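Surface protein SPB1 (PDB 4UZG) probably forms, as the backbone pilin of group B streptococcus pilus 2b, the shaft of a surface pilus whose subunits are joined by sortase. Local coordinates at residues Y36-K41 with A149-N154; G169-K174 with L271-T276; E233-L238 with K255-D260. All blocks are in the same frame, centred on the assembly; numbering follows the deposited sequence.

Contact 1 (Y36-K41 with A149-N154)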
ATOM      1  N   TYR A  36      15.960  -4.339  30.189  1.00  8.40           N
ATOM      2  CA  TYR A  36      15.272  -5.607  30.435  1.00  8.43           C
ATOM      3  C   TYR A  36      14.183  -5.908  29.389  1.00  8.03           C
ATOM      4  O   TYR A  36      13.653  -7.021  29.380  1.00  8.67           O
ATOM      5  CB  TYR A  36      14.705  -5.679  31.863  1.00  9.91           C
ATOM      6  CG  TYR A  36      13.753  -4.560  32.176  1.00 10.16           C
ATOM      7  CD1 TYR A  36      12.425  -4.637  31.800  1.00 10.50           C
ATOM      8  CD2 TYR A  36      14.193  -3.399  32.805  1.00 11.47           C
ATOM      9  CE1 TYR A  36      11.552  -3.605  32.081  1.00 12.46           C
ATOM     10  CE2 TYR A  36      13.323  -2.363  33.097  1.00 12.47           C
ATOM     11  CZ  TYR A  36      12.010  -2.469  32.700  1.00 12.75           C
ATOM     12  OH  TYR A  36      11.098  -1.465  32.948  1.00 15.81           O
ATOM     13  N   GLN A  37      13.872  -4.960  28.501  1.00  7.59           N
ATOM     14  CA  GLN A  37      12.955  -5.223  27.398  1.00  7.95           C
ATOM     15  C   GLN A  37      13.113  -4.174  26.330  1.00  7.11           C
ATOM     16  O   GLN A  37      13.581  -3.074  26.611  1.00  7.46           O
ATOM     17  CB  GLN A  37      11.502  -5.239  27.886  1.00  8.03           C
ATOM     18  CG  GLN A  37      11.015  -3.900  28.395  1.00  8.15           C
ATOM     19  CD  GLN A  37       9.618  -3.953  28.974  1.00  8.82           C
ATOM     20  OE1 GLN A  37       9.141  -5.013  29.381  1.00 10.82           O
ATOM     21  NE2 GLN A  37       8.972  -2.808  29.041  1.00  9.48           N
ATOM     22  N   TYR A  38      12.684  -4.523  25.121  1.00  6.44           N
ATOM     23  CA  TYR A  38      12.411  -3.546  24.069  1.00  7.05           C
ATOM     24  C   TYR A  38      10.938  -3.646  23.713  1.00  6.58           C
ATOM     25  O   TYR A  38      10.401  -4.745  23.586  1.00  8.13           O
ATOM     26  CB  TYR A  38      13.296  -3.767  22.812  1.00  6.97           C
ATOM     27  CG  TYR A  38      14.694  -3.283  23.024  1.00  6.55           C
ATOM     28  CD1 TYR A  38      15.031  -1.956  22.813  1.00  7.00           C
ATOM     29  CD2 TYR A  38      15.677  -4.142  23.491  1.00  7.29           C
ATOM     30  CE1 TYR A  38      16.313  -1.499  23.079  1.00  7.51           C
ATOM     31  CE2 TYR A  38      16.959  -3.695  23.739  1.00  7.58           C
ATOM     32  CZ  TYR A  38      17.274  -2.370  23.571  1.00  7.56           C
ATOM     33  OH  TYR A  38      18.538  -1.893  23.845  1.00  9.31           O
ATOM     34  N   VAL A  39      10.303  -2.497  23.527  1.00  6.91           N
ATOM     35  CA  VAL A  39       8.877  -2.426  23.204  1.00  6.99           C
ATOM     36  C   VAL A  39       8.707  -1.789  21.832  1.00  6.76           C
ATOM     37  O   VAL A  39       9.159  -0.657  21.599  1.00  7.44           O
ATOM     38  CB  VAL A  39       8.126  -1.594  24.246  1.00  7.96           C
ATOM     39  CG1 VAL A  39       6.640  -1.592  23.921  1.00  9.54           C
ATOM     40  CG2 VAL A  39       8.379  -2.109  25.669  1.00  9.14           C
ATOM     41  N   ILE A  40       8.053  -2.516  20.925  1.00  6.86           N
ATOM     42  CA  ILE A  40       7.765  -2.057  19.574  1.00  7.16           C
ATOM     43  C   ILE A  40       6.265  -1.796  19.503  1.00  7.22           C
ATOM     44  O   ILE A  40       5.461  -2.708  19.668  1.00  9.12           O
ATOM     45  CB  ILE A  40       8.151  -3.137  18.544  1.00  7.72           C
ATOM     46  CG1 ILE A  40       9.645  -3.461  18.642  1.00 10.30           C
ATOM     47  CG2 ILE A  40       7.767  -2.685  17.133  1.00  9.11           C
ATOM     48  CD1 ILE A  40       9.958  -4.741  19.408  1.00 14.54           C
ATOM     49  N   LYS A  41       5.898  -0.542  19.257  1.00  6.90           N
ATOM     50  CA  LYS A  41       4.493  -0.149  19.169  1.00  7.19           C
ATOM     51  C   LYS A  41       4.217   0.363  17.778  1.00  7.39           C
ATOM     52  O   LYS A  41       4.924   1.236  17.294  1.00 10.10           O
ATOM     53  CB  LYS A  41       4.170   0.958  20.163  1.00  8.39           C
ATOM     54  CG  LYS A  41       4.047   0.488  21.571  1.00 13.62           C
ATOM     55  CD  LYS A  41       3.648   1.600  22.526  1.00 17.69           C
ATOM     56  CE  LYS A  41       3.556   1.084  23.960  1.00 21.11           C
ATOM     57  NZ  LYS A  41       3.081   2.155  24.885  1.00 24.44           N
ATOM     58  N   ALA A 149       5.898   3.263  13.658  1.00  7.29           N
ATOM     59  CA  ALA A 149       6.388   2.301  14.628  1.00  6.97           C
ATOM     60  C   ALA A 149       7.417   2.987  15.508  1.00  6.95           C
ATOM     61  O   ALA A 149       8.318   3.646  15.016  1.00  9.50           O
ATOM     62  CB  ALA A 149       7.024   1.118  13.937  1.00  8.67           C
ATOM     63  N   THR A 150       7.303   2.771  16.816  1.00  6.06           N
ATOM     64  CA  THR A 150       8.306   3.236  17.766  1.00  6.33           C
ATOM     65  C   THR A 150       8.949   2.007  18.406  1.00  6.17           C
ATOM     66  O   THR A 150       8.285   0.971  18.602  1.00  6.91           O
ATOM     67  CB  THR A 150       7.714   4.143  18.844  1.00  6.33           C
ATOM     68  OG1 THR A 150       6.738   3.413  19.583  1.00  7.08           O
ATOM     69  CG2 THR A 150       7.133   5.396  18.255  1.00  7.72           C
ATOM     70  N   ILE A 151      10.221   2.145  18.774  1.00  6.25           N
ATOM     71  CA  ILE A 151      10.930   1.121  19.501  1.00  6.48           C
ATOM     72  C   ILE A 151      11.639   1.818  20.671  1.00  6.85           C
ATOM     73  O   ILE A 151      12.424   2.747  20.454  1.00  7.70           O
ATOM     74  CB  ILE A 151      11.937   0.369  18.626  1.00  8.11           C
ATOM     75  CG1 ILE A 151      11.258  -0.183  17.354  1.00 10.88           C
ATOM     76  CG2 ILE A 151      12.622  -0.722  19.471  1.00  9.28           C
ATOM     77  CD1 ILE A 151      11.424   0.732  16.088  1.00 13.27           C
ATOM     78  N   ASN A 152      11.357   1.356  21.883  1.00  6.61           N
ATOM     79  CA  ASN A 152      11.908   1.983  23.093  1.00  7.01           C
ATOM     80  C   ASN A 152      12.425   0.896  24.031  1.00  6.92           C
ATOM     81  O   ASN A 152      11.804  -0.166  24.164  1.00  7.50           O
ATOM     82  CB  ASN A 152      10.821   2.740  23.855  1.00  8.03           C
ATOM     83  CG  ASN A 152      10.411   4.042  23.199  1.00  8.00           C
ATOM     84  OD1 ASN A 152      11.073   5.057  23.327  1.00  8.60           O
ATOM     85  ND2 ASN A 152       9.293   4.015  22.482  1.00  7.56           N
ATOM     86  N   PRO A 153      13.523   1.165  24.748  1.00  7.36           N
ATOM     87  CA  PRO A 153      13.921   0.282  25.849  1.00  7.69           C
ATOM     88  C   PRO A 153      13.019   0.495  27.041  1.00  7.88           C
ATOM     89  O   PRO A 153      12.524   1.605  27.257  1.00  8.79           O
ATOM     90  CB  PRO A 153      15.341   0.748  26.141  1.00 10.21           C
ATOM     91  CG  PRO A 153      15.286   2.231  25.843  1.00 10.87           C
ATOM     92  CD  PRO A 153      14.358   2.369  24.655  1.00  9.45           C
ATOM     93  N   ASN A 154      12.890  -0.548  27.853  1.00  8.26           N
ATOM     94  CA  ASN A 154      12.273  -0.445  29.175  1.00  8.75           C
ATOM     95  C   ASN A 154      10.931   0.272  29.072  1.00  9.20           C
ATOM     96  O   ASN A 154      10.079  -0.181  28.304  1.00  9.57           O
ATOM     97  CB  ASN A 154      13.271   0.151  30.170  1.00  9.40           C
ATOM     98  CG  ASN A 154      14.456  -0.761  30.370  1.00  9.42           C
ATOM     99  OD1 ASN A 154      14.462  -1.909  29.923  1.00  9.06           O
ATOM    100  ND2 ASN A 154      15.467  -0.266  31.081  1.00 11.80           N
TER
HETATM  101  O   HOH W   1       7.662   1.703  21.668  1.00  7.63           O

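Contact 2 (G169-K174 with L271-T276)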
ATOM      1  N   GLY A 169      -2.332   4.548  -7.184  1.00  6.14           N
ATOM      2  CA  GLY A 169      -2.577   5.491  -8.252  1.00  6.02           C
ATOM      3  C   GLY A 169      -4.029   5.553  -8.692  1.00  5.78           C
ATOM      4  O   GLY A 169      -4.866   4.735  -8.300  1.00  6.04           O
ATOM      5  N   GLN A 170      -4.299   6.555  -9.509  1.00  6.01           N
ATOM      6  CA  GLN A 170      -5.638   6.816 -10.010  1.00  6.49           C
ATOM      7  C   GLN A 170      -5.591   7.223 -11.478  1.00  6.09           C
ATOM      8  O   GLN A 170      -4.718   8.016 -11.866  1.00  7.19           O
ATOM      9  CB  GLN A 170      -6.267   7.935  -9.204  1.00  7.12           C
ATOM     10  CG  GLN A 170      -7.652   8.382  -9.660  1.00  7.27           C
ATOM     11  CD  GLN A 170      -8.144   9.470  -8.780  1.00  8.14           C
ATOM     12  OE1 GLN A 170      -7.865  10.660  -9.025  1.00 11.17           O
ATOM     13  NE2 GLN A 170      -8.833   9.100  -7.733  1.00  7.00           N
ATOM     14  N   ILE A 171      -6.525   6.682 -12.256  1.00  5.92           N
ATOM     15  CA  ILE A 171      -6.693   7.055 -13.652  1.00  6.65           C
ATOM     16  C   ILE A 171      -8.051   7.747 -13.788  1.00  6.55           C
ATOM     17  O   ILE A 171      -9.092   7.159 -13.481  1.00  7.56           O
ATOM     18  CB  ILE A 171      -6.647   5.827 -14.575  1.00  6.97           C
ATOM     19  CG1 ILE A 171      -5.315   5.074 -14.430  1.00  7.40           C
ATOM     20  CG2 ILE A 171      -6.887   6.240 -16.027  1.00  7.79           C
ATOM     21  CD1 ILE A 171      -5.253   3.750 -15.190  1.00  8.57           C
ATOM     22  N   THR A 172      -8.035   8.988 -14.257  1.00  6.78           N
ATOM     23  CA  THR A 172      -9.242   9.745 -14.563  1.00  7.43           C
ATOM     24  C   THR A 172      -9.341   9.846 -16.084  1.00  7.37           C
ATOM     25  O   THR A 172      -8.511  10.498 -16.724  1.00  8.92           O
ATOM     26  CB  THR A 172      -9.204  11.132 -13.929  1.00  8.81           C
ATOM     27  OG1 THR A 172      -9.069  10.991 -12.509  1.00  9.19           O
ATOM     28  CG2 THR A 172     -10.471  11.925 -14.237  1.00 10.80           C
ATOM     29  N   ILE A 173     -10.318   9.149 -16.661  1.00  7.24           N
ATOM     30  CA  ILE A 173     -10.522   9.100 -18.099  1.00  8.02           C
ATOM     31  C   ILE A 173     -11.506  10.178 -18.501  1.00  8.06           C
ATOM     32  O   ILE A 173     -12.584  10.262 -17.925  1.00  8.65           O
ATOM     33  CB  ILE A 173     -11.099   7.733 -18.518  1.00  8.81           C
ATOM     34  CG1 ILE A 173     -10.238   6.565 -18.046  1.00 10.37           C
ATOM     35  CG2 ILE A 173     -11.284   7.674 -20.035  1.00 10.91           C
ATOM     36  CD1 ILE A 173     -10.980   5.202 -18.058  1.00 14.94           C
ATOM     37  N   LYS A 174     -11.146  10.988 -19.492  1.00  8.52           N
ATOM     38  CA  LYS A 174     -12.074  11.945 -20.078  1.00 10.10           C
ATOM     39  C   LYS A 174     -12.340  11.560 -21.511  1.00  9.70           C
ATOM     40  O   LYS A 174     -11.434  11.442 -22.317  1.00 10.57           O
ATOM     41  CB  LYS A 174     -11.558  13.374 -20.048  1.00 12.79           C
ATOM     42  CG  LYS A 174     -12.607  14.365 -20.613  1.00 16.50           C
ATOM     43  CD  LYS A 174     -12.250  15.833 -20.404  1.00 20.72           C
ATOM     44  CE  LYS A 174     -11.008  16.230 -21.180  1.00 24.25           C
ATOM     45  NZ  LYS A 174     -10.523  17.608 -20.845  1.00 26.21           N
ATOM     46  N   LEU A 271       1.268   9.542 -10.235  1.00  8.00           N
ATOM     47  CA  LEU A 271       0.256   8.577  -9.759  1.00  7.55           C
ATOM     48  C   LEU A 271      -1.175   9.102  -9.894  1.00  7.52           C
ATOM     49  O   LEU A 271      -2.106   8.413  -9.507  1.00  7.67           O
ATOM     50  CB  LEU A 271       0.559   8.142  -8.326  1.00  8.14           C
ATOM     51  CG  LEU A 271       1.799   7.260  -8.184  1.00  9.10           C
ATOM     52  CD1 LEU A 271       2.031   7.001  -6.698  1.00  9.68           C
ATOM     53  CD2 LEU A 271       1.635   5.955  -8.950  1.00 10.63           C
ATOM     54  N   LEU A 272      -1.337  10.292 -10.455  1.00  7.50           N
ATOM     55  CA  LEU A 272      -2.645  10.885 -10.692  1.00  7.91           C
ATOM     56  C   LEU A 272      -2.684  11.286 -12.165  1.00  8.33           C
ATOM     57  O   LEU A 272      -2.196  12.352 -12.532  1.00 10.09           O
ATOM     58  CB  LEU A 272      -2.902  12.099  -9.792  1.00  9.09           C
ATOM     59  CG  LEU A 272      -2.826  11.854  -8.291  1.00  8.98           C
ATOM     60  CD1 LEU A 272      -2.954  13.176  -7.553  1.00 11.06           C
ATOM     61  CD2 LEU A 272      -3.881  10.879  -7.836  1.00  9.47           C
ATOM     62  N   VAL A 273      -3.236  10.422 -13.015  1.00  7.37           N
ATOM     63  CA  VAL A 273      -3.141  10.645 -14.450  1.00  7.28           C
ATOM     64  C   VAL A 273      -4.534  10.868 -15.046  1.00  7.45           C
ATOM     65  O   VAL A 273      -5.560  10.439 -14.504  1.00  7.97           O
ATOM     66  CB  VAL A 273      -2.372   9.507 -15.183  1.00  7.78           C
ATOM     67  CG1 VAL A 273      -0.979   9.345 -14.626  1.00  9.07           C
ATOM     68  CG2 VAL A 273      -3.097   8.196 -15.140  1.00  7.94           C
ATOM     69  N   ASN A 274      -4.540  11.556 -16.186  1.00  7.86           N
ATOM     70  CA  ASN A 274      -5.756  12.078 -16.785  1.00  8.51           C
ATOM     71  C   ASN A 274      -5.778  11.886 -18.294  1.00  8.74           C
ATOM     72  O   ASN A 274      -5.796  12.862 -19.046  1.00 10.53           O
ATOM     73  CB  ASN A 274      -5.866  13.573 -16.498  1.00 11.25           C
ATOM     74  CG  ASN A 274      -5.857  13.887 -15.032  1.00 13.42           C
ATOM     75  OD1 ASN A 274      -6.912  13.973 -14.387  1.00 15.53           O
ATOM     76  ND2 ASN A 274      -4.658  14.064 -14.478  1.00 14.67           N
ATOM     77  N   PRO A 275      -5.821  10.636 -18.772  1.00  8.04           N
ATOM     78  CA  PRO A 275      -5.903  10.419 -20.217  1.00  8.83           C
ATOM     79  C   PRO A 275      -7.209  10.951 -20.819  1.00  8.71           C
ATOM     80  O   PRO A 275      -8.274  10.837 -20.201  1.00  9.35           O
ATOM     81  CB  PRO A 275      -5.853   8.887 -20.326  1.00  9.39           C
ATOM     82  CG  PRO A 275      -6.402   8.401 -19.022  1.00  8.36           C
ATOM     83  CD  PRO A 275      -5.821   9.368 -18.028  1.00  8.36           C
ATOM     84  N   THR A 276      -7.112  11.492 -22.033  1.00  8.93           N
ATOM     85  CA  THR A 276      -8.265  11.878 -22.834  1.00  8.64           C
ATOM     86  C   THR A 276      -8.382  10.890 -23.983  1.00  7.65           C
ATOM     87  O   THR A 276      -7.398  10.618 -24.671  1.00  8.81           O
ATOM     88  CB  THR A 276      -8.076  13.308 -23.388  1.00 11.01           C
ATOM     89  OG1 THR A 276      -8.038  14.234 -22.302  1.00 13.98           O
ATOM     90  CG2 THR A 276      -9.201  13.702 -24.302  1.00 12.22           C
TER
HETATM   91  O   HOH W   2      -6.437  11.000 -11.690  1.00  8.68           O

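Contact 3 (E233-L238 with K255-D260). With EDO (1,2-ethanediol), chain B.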
ATOM      1  N   GLU A 233       1.302   1.113  -9.923  1.00  6.60           N
ATOM      2  CA  GLU A 233       1.991   1.644 -11.085  1.00  6.77           C
ATOM      3  C   GLU A 233       2.077   0.580 -12.173  1.00  6.77           C
ATOM      4  O   GLU A 233       2.134  -0.621 -11.890  1.00  8.14           O
ATOM      5  CB  GLU A 233       3.392   2.105 -10.706  1.00  9.21           C
ATOM      6  CG  GLU A 233       4.305   0.962 -10.389  1.00 11.99           C
ATOM      7  CD  GLU A 233       5.514   1.406  -9.596  1.00 14.58           C
ATOM      8  OE1 GLU A 233       5.431   1.405  -8.351  1.00 16.35           O
ATOM      9  OE2 GLU A 233       6.534   1.755 -10.226  1.00 16.16           O
ATOM     10  N   GLY A 234       2.139   1.034 -13.418  1.00  6.44           N
ATOM     11  CA  GLY A 234       2.272   0.135 -14.549  1.00  7.49           C
ATOM     12  C   GLY A 234       1.658   0.730 -15.792  1.00  6.02           C
ATOM     13  O   GLY A 234       1.315   1.900 -15.852  1.00  7.13           O
ATOM     14  N   THR A 235       1.554  -0.132 -16.788  1.00  6.05           N
ATOM     15  CA  THR A 235       1.011   0.249 -18.091  1.00  6.13           C
ATOM     16  C   THR A 235      -0.351  -0.417 -18.267  1.00  5.99           C
ATOM     17  O   THR A 235      -0.462  -1.634 -18.147  1.00  6.88           O
ATOM     18  CB  THR A 235       1.942  -0.188 -19.232  1.00  7.85           C
ATOM     19  OG1 THR A 235       3.233   0.372 -19.020  1.00  8.85           O
ATOM     20  CG2 THR A 235       1.404   0.284 -20.579  1.00  9.97           C
ATOM     21  N   TYR A 236      -1.377   0.373 -18.535  1.00  5.68           N
ATOM     22  CA  TYR A 236      -2.735  -0.104 -18.674  1.00  5.45           C
ATOM     23  C   TYR A 236      -3.274   0.310 -20.029  1.00  5.60           C
ATOM     24  O   TYR A 236      -2.694   1.159 -20.711  1.00  6.45           O
ATOM     25  CB  TYR A 236      -3.600   0.467 -17.534  1.00  5.69           C
ATOM     26  CG  TYR A 236      -3.122   0.032 -16.170  1.00  5.75           C
ATOM     27  CD1 TYR A 236      -3.531  -1.176 -15.637  1.00  6.29           C
ATOM     28  CD2 TYR A 236      -2.219   0.791 -15.432  1.00  5.77           C
ATOM     29  CE1 TYR A 236      -3.073  -1.617 -14.388  1.00  6.37           C
ATOM     30  CE2 TYR A 236      -1.754   0.366 -14.205  1.00  6.29           C
ATOM     31  CZ  TYR A 236      -2.194  -0.836 -13.664  1.00  6.44           C
ATOM     32  OH  TYR A 236      -1.759  -1.300 -12.435  1.00  7.07           O
ATOM     33  N   TYR A 237      -4.403  -0.277 -20.404  1.00  5.55           N
ATOM     34  CA  TYR A 237      -4.995  -0.026 -21.711  1.00  5.78           C
ATOM     35  C   TYR A 237      -6.488   0.179 -21.567  1.00  5.67           C
ATOM     36  O   TYR A 237      -7.195  -0.651 -20.991  1.00  6.68           O
ATOM     37  CB  TYR A 237      -4.709  -1.205 -22.661  1.00  6.67           C
ATOM     38  CG  TYR A 237      -3.227  -1.355 -22.932  1.00  6.74           C
ATOM     39  CD1 TYR A 237      -2.420  -2.126 -22.103  1.00  6.96           C
ATOM     40  CD2 TYR A 237      -2.626  -0.671 -23.979  1.00  7.69           C
ATOM     41  CE1 TYR A 237      -1.052  -2.226 -22.315  1.00  8.13           C
ATOM     42  CE2 TYR A 237      -1.243  -0.762 -24.198  1.00  8.86           C
ATOM     43  CZ  TYR A 237      -0.470  -1.550 -23.361  1.00  8.70           C
ATOM     44  OH  TYR A 237       0.888  -1.622 -23.591  1.00 10.51           O
ATOM     45  N   LEU A 238      -6.962   1.295 -22.109  1.00  5.92           N
ATOM     46  CA  LEU A 238      -8.376   1.643 -22.073  1.00  6.24           C
ATOM     47  C   LEU A 238      -9.057   1.021 -23.276  1.00  6.42           C
ATOM     48  O   LEU A 238      -8.713   1.354 -24.409  1.00  8.36           O
ATOM     49  CB  LEU A 238      -8.548   3.153 -22.127  1.00  6.86           C
ATOM     50  CG  LEU A 238      -7.755   3.963 -21.083  1.00  9.75           C
ATOM     51  CD1 LEU A 238      -7.944   5.456 -21.287  1.00 10.46           C
ATOM     52  CD2 LEU A 238      -8.081   3.580 -19.688  1.00 12.62           C
ATOM     53  N   LYS A 255      -3.175   3.269 -24.573  1.00  7.48           N
ATOM     54  CA  LYS A 255      -2.220   3.046 -23.498  1.00  7.21           C
ATOM     55  C   LYS A 255      -2.220   4.200 -22.500  1.00  7.46           C
ATOM     56  O   LYS A 255      -2.238   5.368 -22.900  1.00  8.91           O
ATOM     57  CB  LYS A 255      -0.830   2.899 -24.108  1.00  8.29           C
ATOM     58  CG  LYS A 255       0.234   2.538 -23.078  1.00 10.55           C
ATOM     59  CD  LYS A 255       1.567   2.169 -23.721  1.00 15.04           C
ATOM     60  CE  LYS A 255       2.225   3.306 -24.402  1.00 19.81           C
ATOM     61  NZ  LYS A 255       3.504   2.797 -25.003  1.00 21.89           N
ATOM     62  N   VAL A 256      -2.168   3.868 -21.215  1.00  6.93           N
ATOM     63  CA  VAL A 256      -2.078   4.847 -20.136  1.00  7.75           C
ATOM     64  C   VAL A 256      -1.052   4.331 -19.125  1.00  7.91           C
ATOM     65  O   VAL A 256      -1.211   3.246 -18.570  1.00  8.58           O
ATOM     66  CB  VAL A 256      -3.417   5.014 -19.417  1.00  9.56           C
ATOM     67  CG1 VAL A 256      -3.276   6.036 -18.287  1.00 10.96           C
ATOM     68  CG2 VAL A 256      -4.521   5.368 -20.344  1.00 12.88           C
ATOM     69  N   ILE A 257      -0.013   5.122 -18.878  1.00  8.59           N
ATOM     70  CA  ILE A 257       1.001   4.781 -17.899  1.00  9.76           C
ATOM     71  C   ILE A 257       0.709   5.485 -16.579  1.00  8.77           C
ATOM     72  O   ILE A 257       0.441   6.684 -16.522  1.00  9.99           O
ATOM     73  CB  ILE A 257       2.399   5.128 -18.416  1.00 11.63           C
ATOM     74  CG1 ILE A 257       2.721   4.223 -19.616  1.00 14.22           C
ATOM     75  CG2 ILE A 257       3.438   4.961 -17.310  1.00 11.97           C
ATOM     76  CD1 ILE A 257       3.968   4.583 -20.337  1.00 17.20           C
ATOM     77  N   LEU A 258       0.805   4.703 -15.516  1.00  8.00           N
ATOM     78  CA  LEU A 258       0.652   5.175 -14.182  1.00  9.73           C
ATOM     79  C   LEU A 258       2.022   4.973 -13.508  1.00 10.08           C
ATOM     80  O   LEU A 258       2.614   3.891 -13.565  1.00  9.32           O
ATOM     81  CB  LEU A 258      -0.454   4.309 -13.601  1.00 13.78           C
ATOM     82  CG  LEU A 258      -1.055   4.719 -12.288  1.00 12.50           C
ATOM     83  CD1 LEU A 258      -1.562   6.173 -12.219  1.00  7.87           C
ATOM     84  CD2 LEU A 258      -2.179   3.766 -11.944  1.00 10.23           C
ATOM     85  N   GLY A 259       2.534   6.026 -12.883  1.00 12.06           N
ATOM     86  CA  GLY A 259       3.864   5.987 -12.296  1.00 13.85           C
ATOM     87  C   GLY A 259       4.938   6.475 -13.253  1.00 13.47           C
ATOM     88  O   GLY A 259       4.676   7.315 -14.110  1.00 12.76           O
ATOM     89  N   ASP A 260       6.160   5.964 -13.112  1.00 15.60           N
ATOM     90  CA  ASP A 260       7.262   6.401 -13.964  1.00 17.88           C
ATOM     91  C   ASP A 260       6.893   6.288 -15.426  1.00 16.29           C
ATOM     92  O   ASP A 260       6.425   5.244 -15.870  1.00 15.52           O
ATOM     93  CB  ASP A 260       8.514   5.551 -13.713  1.00 22.38           C
ATOM     94  CG  ASP A 260       9.156   5.816 -12.361  1.00 26.98           C
ATOM     95  OD1 ASP A 260       8.933   6.907 -11.800  1.00 29.12           O
ATOM     96  OD2 ASP A 260       9.895   4.929 -11.879  1.00 30.45           O
TER
HETATM   97  C1  EDO B1471       1.689  -3.738 -15.348  1.00  7.94           C
HETATM   98  O1  EDO B1471       2.257  -2.789 -16.222  1.00  7.43           O
HETATM   99  C2  EDO B1471       0.246  -3.360 -15.068  1.00  8.31           C
HETATM  100  O2  EDO B1471      -0.551  -3.485 -16.227  1.00  7.71           O
HETATM  101  O   HOH W   3       6.191   4.527 -10.451  1.00 30.79           O

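Contact 1 (Y36-K41 with A149-N154)
The N154 carboxamide stacks over one face of the Y36 phenol ring. The two planes are only 12° apart, and N154 OD1 sits 3.2 Å above the Y36 ring plane, offset toward the rim. N154 OD1 also accepts Y36 N at 2.9 Å, in the carbonyl plane and on a lone pair, with a weaker, longer bond from the N of Q37. Since N154 ND2 goes to the carbonyl of K34, the amide is held at both ends. Q37 folds its side chain between its own N and carbonyl carbon (chi1 65°) and then runs extended, bringing Q37 NE2 2.9 Å from N154 O; the donor comes from above that carbonyl's plane.

From this polar end a regular antiparallel ladder runs to K41 and T150, with V39-N152 and K41-T150 as hydrogen-bonded pairs. V39 N reaches N152 O at 2.8 Å. The ladder joins strand 37-43, which has strand 90-96 on its other flank, to strand 146-153 in the large mixed sheet of the N-terminal half.

Apolar packing is on the face carrying Y38, I40, I151 and P153. I40 and I151 lie side by side, CG1 to CG1 at 3.9 Å, while Y38 CE1 meets P153 CB obliquely. Residues of strand 16-26 press on this face, and the hydroxyl of Y38 bonds V27 O.

On the other face a water is held by three groups: it donates to V39 O (2.8 Å), accepts from N152 ND2 and pairs with T150 OG1. OD1 of N152 accepts from D159 N.

Contact 2 (G169-K174 with L271-T276)
The N274 amide lies beside T172 and points the same way, N274 OD1 touching T172 CB at 3.7 Å; its ND2 is engaged by T266 and D264. The other flat group, the Q170 amide, stands at the end of a fully extended chain (chi1 177°), which carries OE1 out toward a water and NE2 to the hydroxyl of T229. Nearer the backbone, Q170 CB packs against L272 CD2, the two side chains meeting at a slant.

The water lies near Q170 OE1, T172 OG1 and V273 O, and has too few protons to serve every acceptor around it. In the Prealbumin-like fold this is the parallel pairing of strand 169-177 with strand 273-279. In pilin domains of this kind, such first and last strands are commonly cross-linked by an isopeptide bond.

Q170 N donates to L271 O, and V273 N returns a nearly straight bond to Q170 O (3.1 Å, 177° at the hydrogen). T172 N then reaches V273 O at 2.9 Å. P275 N has no hydrogen to give, and P275 CD lies 3.2 Å from T172 O; the P275 carbonyl O nevertheless accepts K174 N at 3.0 Å. The P275 ring sits across the I171 side chain at about a right angle, with P275 CG 3.7 Å from I171 CG2. On the inward face, I171 CG1 meets V273 CG2, and V256 and L258 of strand 254-258 press on V273.

Contact 3 (E233-L238 with K255-D260)
Y237 and K255 lie side by side and point the same way: CB, CG and CD of the lysine run beside the CD2, CE2 and OH side of the phenol, with K255 CB 3.7 Å from Y237 CE2. The pair belongs to the antiparallel sheet of the Prealbumin-like domain, where strand 234-240 is joined on one side by strand 188-192 and on the other by strand 254-258, an outermost strand of that sheet. K255 has its CG anti to the backbone N (chi1 -175°), which swings K255 CG across to T235 CG2, 3.6 Å away. T235 and I257 stand next to each other on this same face, OG1 against CG1.

The opposite face is mainly apolar. L238 lies obliquely against V256, L238 CD1 packing on V256 CG2 at 3.6 Å, and both touch strand 273-279 behind them. Further along, the Y236 ring slants toward L258, CE2 to CD2 at 4.1 Å, with V256 O near its plane at the ring edge. Its hydroxyl bonds K232 O.

Hydrogen-bonded pairs G234-L258 and Y236-V256 alternate with the non-hydrogen-bonded pairs T235-I257 and Y237-K255; L258 N to G234 O is almost straight (178°). G234 has backbone angles that suit glycine, as has G259 where the second strand ends.

A 1,2-ethanediol, probably from the crystallisation liquor, sits over one face of the Y236 ring. Its O1 accepts from T235 N at 2.8 Å and its O2 donates to T235 O, so the diol bridges the N-H and the carbonyl of T235; A194 N is a further partner. At the far end E233 OE1 is hydrogen-bonded to T10 OG1, while a water accepts from D260 N at 3.0 Å and gives a weak bond to E233 OE2.

In the fold
Contact 1 stands apart in the N-terminal half, its centre about 43 Å from that of contact 2 and on the opposite side of the chain's centre. Contacts 2 and 3 have centres about 9 Å apart and pack together: I173 meets L238, and V273 meets V256 and L258, so the two sheets of the C-terminal domain share one apolar interior. All three are partly buried, with an inward apolar face and a more polar outward one. Their chemistry differs: contact 1 is antiparallel and adds the N154 amide stack at one end, contact 2 is a parallel pair interrupted by proline, and contact 3 is antiparallel with an outward face of Y237, K255 and T235.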